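Local coordinates for protein L-hydantoinase (Arthrobacter aurescens, PDB 1GKR) that hydrolyses the cyclic amide ring of hydantoin derivatives, aryl-substituted ones in particular, with a pair of zinc ions and an enantioselectivity that depends on the substrate, at residues Phe97-Thr102 / Pro155-Ala160; Val4-Cys9 / Leu425-Gly430. All coordinates share one frame; numbering follows the deposited sequence.

Followed from its N terminus, the chain enters contact 2 almost at once, on strand 2-7, and returns to complete it at the end of strand 418-428, so that 415 residues lie between the two segments. Contact 1 is nested inside this great loop: it opens at 97-102 and closes at 155-160, with 52 residues between. The outer contact brings a strand from near the N terminus against one from late in the chain, whereas the inner one joins two surface loops of the catalytic barrel, near the zinc pair. The two contacts lie on opposite sides of the chain's centre, and the nearest atoms of contact 1 and contact 2 remain about 21 Å apart.

Contact 1: residues Phe97-Thr102 / Pro155-Ala160; sequences FPPTTT and PGMFDA
P99 meets M157 at the middle of this contact between two loops. The proline ring turns its outer corner to the backbone of the other loop, with P99 CG 3.2 Å from M157 O. The same CG lies 4.4 Å from M157 CG. Extended from the backbone, with CG anti to N (chi1 -178°), the methionine carries its sulfur on to F97, where M157 SD is 4.0 Å from F97 CB. It meets the root of that side chain rather than its ring, and the bend at chi3 turns the terminal methyl away. At the other end, T101 CG2 approaches the F158 ring obliquely, 4.0 Å from F158 CE1, the two side chains sliding past each other in opposite directions. No hydrogen bond crosses between the segments. Segment 97-102 leads from strand 87-92 to helix 103-116, one of the beta-alpha loops that in a TIM-barrel amidohydrolase surround the active-site mouth. Segment 155-160 belongs to the loop between helices 132-140 and 163-176; from it the F158 side chain comes to about 9 Å from a zinc ion and about 8 Å from the side chains of the zinc ligands H62 and H183, and it also packs on I95 and M149. In the second shell, an inverse gamma turn centred on T100 shapes the first loop, N131 ND2 donates to T101 O, and the T100 side chain rests on F106 and K109 of helix 103-116.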
ATOM      1  N   PHE A  97     -30.099  30.291 -10.501  1.00 23.64           N
ATOM      2  CA  PHE A  97     -31.476  30.370 -10.056  1.00 23.78           C
ATOM      3  C   PHE A  97     -32.372  30.739 -11.211  1.00 23.03           C
ATOM      4  O   PHE A  97     -32.141  31.742 -11.889  1.00 24.20           O
ATOM      5  CB  PHE A  97     -31.687  31.385  -8.947  1.00 26.68           C
ATOM      6  CG  PHE A  97     -33.045  31.275  -8.320  1.00 33.90           C
ATOM      7  CD1 PHE A  97     -33.289  30.331  -7.319  1.00 37.53           C
ATOM      8  CD2 PHE A  97     -34.112  32.042  -8.790  1.00 36.69           C
ATOM      9  CE1 PHE A  97     -34.580  30.149  -6.799  1.00 36.89           C
ATOM     10  CE2 PHE A  97     -35.403  31.871  -8.282  1.00 36.11           C
ATOM     11  CZ  PHE A  97     -35.638  30.922  -7.284  1.00 38.25           C
ATOM     12  N   PRO A  98     -33.395  29.914 -11.472  1.00 21.47           N
ATOM     13  CA  PRO A  98     -33.656  28.702 -10.692  1.00 20.27           C
ATOM     14  C   PRO A  98     -32.578  27.636 -10.918  1.00 19.79           C
ATOM     15  O   PRO A  98     -31.920  27.609 -11.958  1.00 19.98           O
ATOM     16  CB  PRO A  98     -35.019  28.262 -11.202  1.00 19.12           C
ATOM     17  CG  PRO A  98     -34.969  28.670 -12.634  1.00 20.71           C
ATOM     18  CD  PRO A  98     -34.362  30.051 -12.572  1.00 19.53           C
ATOM     19  N   PRO A  99     -32.389  26.740  -9.943  1.00 18.88           N
ATOM     20  CA  PRO A  99     -31.399  25.664 -10.009  1.00 18.27           C
ATOM     21  C   PRO A  99     -31.719  24.729 -11.152  1.00 17.93           C
ATOM     22  O   PRO A  99     -32.878  24.392 -11.355  1.00 18.86           O
ATOM     23  CB  PRO A  99     -31.568  24.956  -8.671  1.00 17.73           C
ATOM     24  CG  PRO A  99     -32.123  26.004  -7.793  1.00 19.45           C
ATOM     25  CD  PRO A  99     -33.124  26.672  -8.677  1.00 18.91           C
ATOM     26  N   THR A 100     -30.704  24.300 -11.893  1.00 17.40           N
ATOM     27  CA  THR A 100     -30.957  23.383 -12.991  1.00 17.57           C
ATOM     28  C   THR A 100     -31.084  21.967 -12.416  1.00 17.68           C
ATOM     29  O   THR A 100     -30.266  21.098 -12.695  1.00 18.84           O
ATOM     30  CB  THR A 100     -29.828  23.425 -14.029  1.00 14.81           C
ATOM     31  OG1 THR A 100     -29.469  24.787 -14.298  1.00 13.28           O
ATOM     32  CG2 THR A 100     -30.295  22.774 -15.320  1.00 12.80           C
ATOM     33  N   THR A 101     -32.124  21.752 -11.613  1.00 16.13           N
ATOM     34  CA  THR A 101     -32.367  20.465 -10.975  1.00 16.98           C
ATOM     35  C   THR A 101     -33.673  19.834 -11.416  1.00 18.37           C
ATOM     36  O   THR A 101     -34.150  18.876 -10.798  1.00 18.89           O
ATOM     37  CB  THR A 101     -32.437  20.627  -9.473  1.00 15.70           C
ATOM     38  OG1 THR A 101     -33.349  21.688  -9.177  1.00 19.10           O
ATOM     39  CG2 THR A 101     -31.072  20.958  -8.901  1.00 11.82           C
ATOM     40  N   THR A 102     -34.229  20.358 -12.502  1.00 19.58           N
ATOM     41  CA  THR A 102     -35.495  19.887 -13.044  1.00 20.18           C
ATOM     42  C   THR A 102     -35.490  19.815 -14.552  1.00 21.41           C
ATOM     43  O   THR A 102     -34.794  20.586 -15.204  1.00 24.42           O
ATOM     44  CB  THR A 102     -36.590  20.840 -12.662  1.00 22.25           C
ATOM     45  OG1 THR A 102     -36.888  20.662 -11.279  1.00 21.98           O
ATOM     46  CG2 THR A 102     -37.822  20.606 -13.511  1.00 26.66           C
ATOM     47  N   PRO A 155     -26.492  27.819   0.117  1.00 76.30           N
ATOM     48  CA  PRO A 155     -27.617  27.140   0.775  1.00 75.95           C
ATOM     49  C   PRO A 155     -28.973  27.690   0.321  1.00 75.01           C
ATOM     50  O   PRO A 155     -29.111  28.893   0.066  1.00 74.29           O
ATOM     51  CB  PRO A 155     -27.342  27.386   2.257  1.00 75.52           C
ATOM     52  CG  PRO A 155     -25.842  27.381   2.311  1.00 75.52           C
ATOM     53  CD  PRO A 155     -25.483  28.233   1.110  1.00 76.36           C
ATOM     54  N   GLY A 156     -29.960  26.796   0.221  1.00 73.32           N
ATOM     55  CA  GLY A 156     -31.293  27.174  -0.226  1.00 70.43           C
ATOM     56  C   GLY A 156     -31.424  27.020  -1.738  1.00 68.14           C
ATOM     57  O   GLY A 156     -32.380  26.418  -2.241  1.00 68.74           O
ATOM     58  N   MET A 157     -30.448  27.574  -2.455  1.00 64.00           N
ATOM     59  CA  MET A 157     -30.383  27.519  -3.911  1.00 58.81           C
ATOM     60  C   MET A 157     -29.875  26.129  -4.357  1.00 54.95           C
ATOM     61  O   MET A 157     -30.573  25.401  -5.069  1.00 55.06           O
ATOM     62  CB  MET A 157     -29.457  28.637  -4.401  1.00 59.06           C
ATOM     63  CG  MET A 157     -29.314  28.751  -5.897  1.00 60.04           C
ATOM     64  SD  MET A 157     -28.761  30.408  -6.345  1.00 62.88           S
ATOM     65  CE  MET A 157     -26.977  30.181  -6.513  1.00 61.82           C
ATOM     66  N   PHE A 158     -28.666  25.760  -3.933  1.00 47.85           N
ATOM     67  CA  PHE A 158     -28.107  24.451  -4.267  1.00 37.97           C
ATOM     68  C   PHE A 158     -27.607  23.824  -2.964  1.00 34.56           C
ATOM     69  O   PHE A 158     -26.651  24.321  -2.363  1.00 35.07           O
ATOM     70  CB  PHE A 158     -26.948  24.601  -5.251  1.00 32.08           C
ATOM     71  CG  PHE A 158     -26.806  23.442  -6.191  1.00 28.26           C
ATOM     72  CD1 PHE A 158     -27.498  23.423  -7.399  1.00 26.35           C
ATOM     73  CD2 PHE A 158     -26.005  22.354  -5.864  1.00 24.40           C
ATOM     74  CE1 PHE A 158     -27.394  22.337  -8.269  1.00 23.02           C
ATOM     75  CE2 PHE A 158     -25.897  21.264  -6.729  1.00 22.08           C
ATOM     76  CZ  PHE A 158     -26.594  21.258  -7.934  1.00 19.74           C
ATOM     77  N   ASP A 159     -28.238  22.737  -2.525  1.00 31.58           N
ATOM     78  CA  ASP A 159     -27.836  22.111  -1.262  1.00 30.78           C
ATOM     79  C   ASP A 159     -26.899  20.927  -1.381  1.00 26.52           C
ATOM     80  O   ASP A 159     -26.850  20.240  -2.404  1.00 24.53           O
ATOM     81  CB  ASP A 159     -29.053  21.638  -0.463  1.00 36.31           C
ATOM     82  CG  ASP A 159     -30.193  22.617  -0.498  1.00 40.03           C
ATOM     83  OD1 ASP A 159     -30.964  22.601  -1.490  1.00 43.89           O
ATOM     84  OD2 ASP A 159     -30.305  23.405   0.463  1.00 41.56           O
ATOM     85  N   ALA A 160     -26.161  20.684  -0.307  1.00 20.08           N
ATOM     86  CA  ALA A 160     -25.253  19.559  -0.276  1.00 18.06           C
ATOM     87  C   ALA A 160     -26.086  18.304  -0.015  1.00 17.55           C
ATOM     88  O   ALA A 160     -27.190  18.383   0.528  1.00 18.34           O
ATOM     89  CB  ALA A 160     -24.241  19.749   0.821  1.00 13.71           C
TER

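Contact 2: residues Val4-Cys9 / Leu425-Gly430; sequences VIVKNC and LTMVRG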
ATOM      1  N   VAL A   4     -12.834  25.995 -46.062  1.00 28.19           N
ATOM      2  CA  VAL A   4     -11.630  26.668 -45.588  1.00 24.97           C
ATOM      3  C   VAL A   4     -10.477  25.698 -45.420  1.00 25.31           C
ATOM      4  O   VAL A   4     -10.678  24.516 -45.137  1.00 25.57           O
ATOM      5  CB  VAL A   4     -11.882  27.407 -44.238  1.00 22.09           C
ATOM      6  CG1 VAL A   4     -12.542  26.485 -43.267  1.00 19.91           C
ATOM      7  CG2 VAL A   4     -10.569  27.918 -43.648  1.00 20.66           C
ATOM      8  N   ILE A   5      -9.269  26.211 -45.619  1.00 23.74           N
ATOM      9  CA  ILE A   5      -8.055  25.434 -45.472  1.00 24.16           C
ATOM     10  C   ILE A   5      -7.109  26.201 -44.570  1.00 25.42           C
ATOM     11  O   ILE A   5      -6.816  27.376 -44.809  1.00 26.45           O
ATOM     12  CB  ILE A   5      -7.350  25.205 -46.823  1.00 25.94           C
ATOM     13  CG1 ILE A   5      -8.086  24.132 -47.615  1.00 27.58           C
ATOM     14  CG2 ILE A   5      -5.906  24.754 -46.606  1.00 26.23           C
ATOM     15  CD1 ILE A   5      -7.467  23.867 -48.969  1.00 27.46           C
ATOM     16  N   VAL A   6      -6.651  25.543 -43.512  1.00 24.26           N
ATOM     17  CA  VAL A   6      -5.706  26.161 -42.596  1.00 22.71           C
ATOM     18  C   VAL A   6      -4.417  25.454 -42.951  1.00 25.94           C
ATOM     19  O   VAL A   6      -4.291  24.246 -42.733  1.00 25.46           O
ATOM     20  CB  VAL A   6      -6.049  25.866 -41.124  1.00 19.34           C
ATOM     21  CG1 VAL A   6      -5.165  26.694 -40.224  1.00 14.07           C
ATOM     22  CG2 VAL A   6      -7.519  26.147 -40.854  1.00 13.33           C
ATOM     23  N   LYS A   7      -3.463  26.177 -43.524  1.00 28.45           N
ATOM     24  CA  LYS A   7      -2.232  25.511 -43.891  1.00 29.82           C
ATOM     25  C   LYS A   7      -0.991  25.877 -43.111  1.00 27.78           C
ATOM     26  O   LYS A   7      -0.931  26.925 -42.463  1.00 26.63           O
ATOM     27  CB  LYS A   7      -1.983  25.637 -45.394  1.00 34.71           C
ATOM     28  CG  LYS A   7      -2.100  26.999 -45.999  1.00 39.21           C
ATOM     29  CD  LYS A   7      -2.217  26.817 -47.514  1.00 48.40           C
ATOM     30  CE  LYS A   7      -1.943  28.112 -48.268  1.00 57.42           C
ATOM     31  NZ  LYS A   7      -0.559  28.647 -48.013  1.00 61.53           N
ATOM     32  N   ASN A   8      -0.015  24.971 -43.176  1.00 26.04           N
ATOM     33  CA  ASN A   8       1.255  25.107 -42.485  1.00 25.94           C
ATOM     34  C   ASN A   8       1.006  25.080 -41.000  1.00 24.27           C
ATOM     35  O   ASN A   8       1.439  25.964 -40.261  1.00 22.88           O
ATOM     36  CB  ASN A   8       1.948  26.403 -42.882  1.00 29.52           C
ATOM     37  CG  ASN A   8       2.113  26.513 -44.373  1.00 34.15           C
ATOM     38  OD1 ASN A   8       2.596  25.583 -45.019  1.00 37.91           O
ATOM     39  ND2 ASN A   8       1.703  27.646 -44.938  1.00 37.47           N
ATOM     40  N   CYS A   9       0.285  24.055 -40.572  1.00 22.08           N
ATOM     41  CA  CYS A   9      -0.029  23.904 -39.167  1.00 23.22           C
ATOM     42  C   CYS A   9       0.968  22.971 -38.543  1.00 23.40           C
ATOM     43  O   CYS A   9       1.417  22.027 -39.181  1.00 24.12           O
ATOM     44  CB  CYS A   9      -1.399  23.259 -38.971  1.00 21.63           C
ATOM     45  SG  CYS A   9      -2.783  24.101 -39.686  1.00 23.63           S
ATOM     46  N   LEU A 425      -6.241  33.186 -32.743  1.00 16.35           N
ATOM     47  CA  LEU A 425      -7.310  32.934 -33.702  1.00 16.44           C
ATOM     48  C   LEU A 425      -8.029  31.747 -33.099  1.00 17.11           C
ATOM     49  O   LEU A 425      -7.402  30.787 -32.655  1.00 16.40           O
ATOM     50  CB  LEU A 425      -6.730  32.542 -35.069  1.00 14.68           C
ATOM     51  CG  LEU A 425      -7.540  32.175 -36.332  1.00 15.63           C
ATOM     52  CD1 LEU A 425      -8.558  31.089 -36.064  1.00 12.91           C
ATOM     53  CD2 LEU A 425      -8.222  33.396 -36.856  1.00 18.04           C
ATOM     54  N   THR A 426      -9.344  31.817 -33.036  1.00 16.44           N
ATOM     55  CA  THR A 426     -10.068  30.694 -32.505  1.00 16.33           C
ATOM     56  C   THR A 426     -11.291  30.502 -33.366  1.00 17.34           C
ATOM     57  O   THR A 426     -12.006  31.463 -33.663  1.00 19.15           O
ATOM     58  CB  THR A 426     -10.436  30.889 -30.998  1.00 14.86           C
ATOM     59  OG1 THR A 426     -11.836  30.674 -30.811  1.00 15.81           O
ATOM     60  CG2 THR A 426     -10.035  32.251 -30.505  1.00  9.46           C
ATOM     61  N   MET A 427     -11.493  29.272 -33.830  1.00 16.02           N
ATOM     62  CA  MET A 427     -12.651  28.992 -34.652  1.00 18.82           C
ATOM     63  C   MET A 427     -13.403  27.780 -34.164  1.00 20.17           C
ATOM     64  O   MET A 427     -12.807  26.832 -33.628  1.00 18.94           O
ATOM     65  CB  MET A 427     -12.265  28.784 -36.125  1.00 20.97           C
ATOM     66  CG  MET A 427     -11.545  27.490 -36.473  1.00 21.74           C
ATOM     67  SD  MET A 427     -11.745  27.015 -38.248  1.00 27.70           S
ATOM     68  CE  MET A 427     -10.730  28.198 -39.074  1.00 21.05           C
ATOM     69  N   VAL A 428     -14.724  27.829 -34.306  1.00 18.63           N
ATOM     70  CA  VAL A 428     -15.530  26.687 -33.927  1.00 20.20           C
ATOM     71  C   VAL A 428     -16.376  26.326 -35.138  1.00 20.63           C
ATOM     72  O   VAL A 428     -16.928  27.206 -35.810  1.00 21.03           O
ATOM     73  CB  VAL A 428     -16.400  26.942 -32.649  1.00 17.59           C
ATOM     74  CG1 VAL A 428     -16.079  28.280 -32.075  1.00 14.63           C
ATOM     75  CG2 VAL A 428     -17.879  26.769 -32.952  1.00 16.26           C
ATOM     76  N   ARG A 429     -16.427  25.025 -35.427  1.00 18.76           N
ATOM     77  CA  ARG A 429     -17.163  24.491 -36.559  1.00 16.17           C
ATOM     78  C   ARG A 429     -16.854  25.221 -37.870  1.00 18.19           C
ATOM     79  O   ARG A 429     -17.747  25.589 -38.643  1.00 17.21           O
ATOM     80  CB  ARG A 429     -18.658  24.490 -36.254  1.00 10.99           C
ATOM     81  CG  ARG A 429     -19.045  23.367 -35.322  1.00 10.39           C
ATOM     82  CD  ARG A 429     -20.503  23.427 -34.901  1.00 13.12           C
ATOM     83  NE  ARG A 429     -20.771  24.571 -34.037  1.00 17.21           N
ATOM     84  CZ  ARG A 429     -21.318  25.708 -34.446  1.00 19.60           C
ATOM     85  NH1 ARG A 429     -21.663  25.857 -35.715  1.00 21.48           N
ATOM     86  NH2 ARG A 429     -21.509  26.703 -33.589  1.00 21.24           N
ATOM     87  N   GLY A 430     -15.566  25.429 -38.107  1.00 18.16           N
ATOM     88  CA  GLY A 430     -15.146  26.068 -39.333  1.00 20.15           C
ATOM     89  C   GLY A 430     -15.291  27.573 -39.461  1.00 21.70           C
ATOM     90  O   GLY A 430     -14.970  28.112 -40.520  1.00 23.85           O
TER
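V4 and V6, two residues apart on one strand, present their side chains on the same side, and M427 reaches toward them from the other segment. The closer apolar meeting is between ends of side chains: V6 CG2 lies 4.2 Å from M427 CE. V4 CG2 is a looser neighbour of that methyl, 4.6 Å from M427 CE. The bent course of M427 (chi1 72°, chi3 72°) brings CE to this position. V4 divides its branches: with chi1 at 50°, CG1 is placed between the backbone N and the carbonyl carbon and meets the backbone of G430, 4.0 Å from G430 O, while CG2 is the branch nearer the methionine methyl. No hydrogen bond crosses between the segments; V4 pairs its backbone with V24 and V6 with I22, whereas strand 418-428 pairs antiparallel with strands 389-393 and 431-435. L389 touches both V6 and M427 and so joins the buried apolar group from strand 389-393. Beyond M427 the chain reverses, with R429 and G430 taking the left-handed backbone angles of a type I' turn that leads into strand 431-435; R429 is held there by a salt bridge to D120 and a cation-pi contact with F445. Strands from early and late in the chain packed together here are consistent with the beta-sandwich domain that accompanies the TIM barrel in hydantoinases.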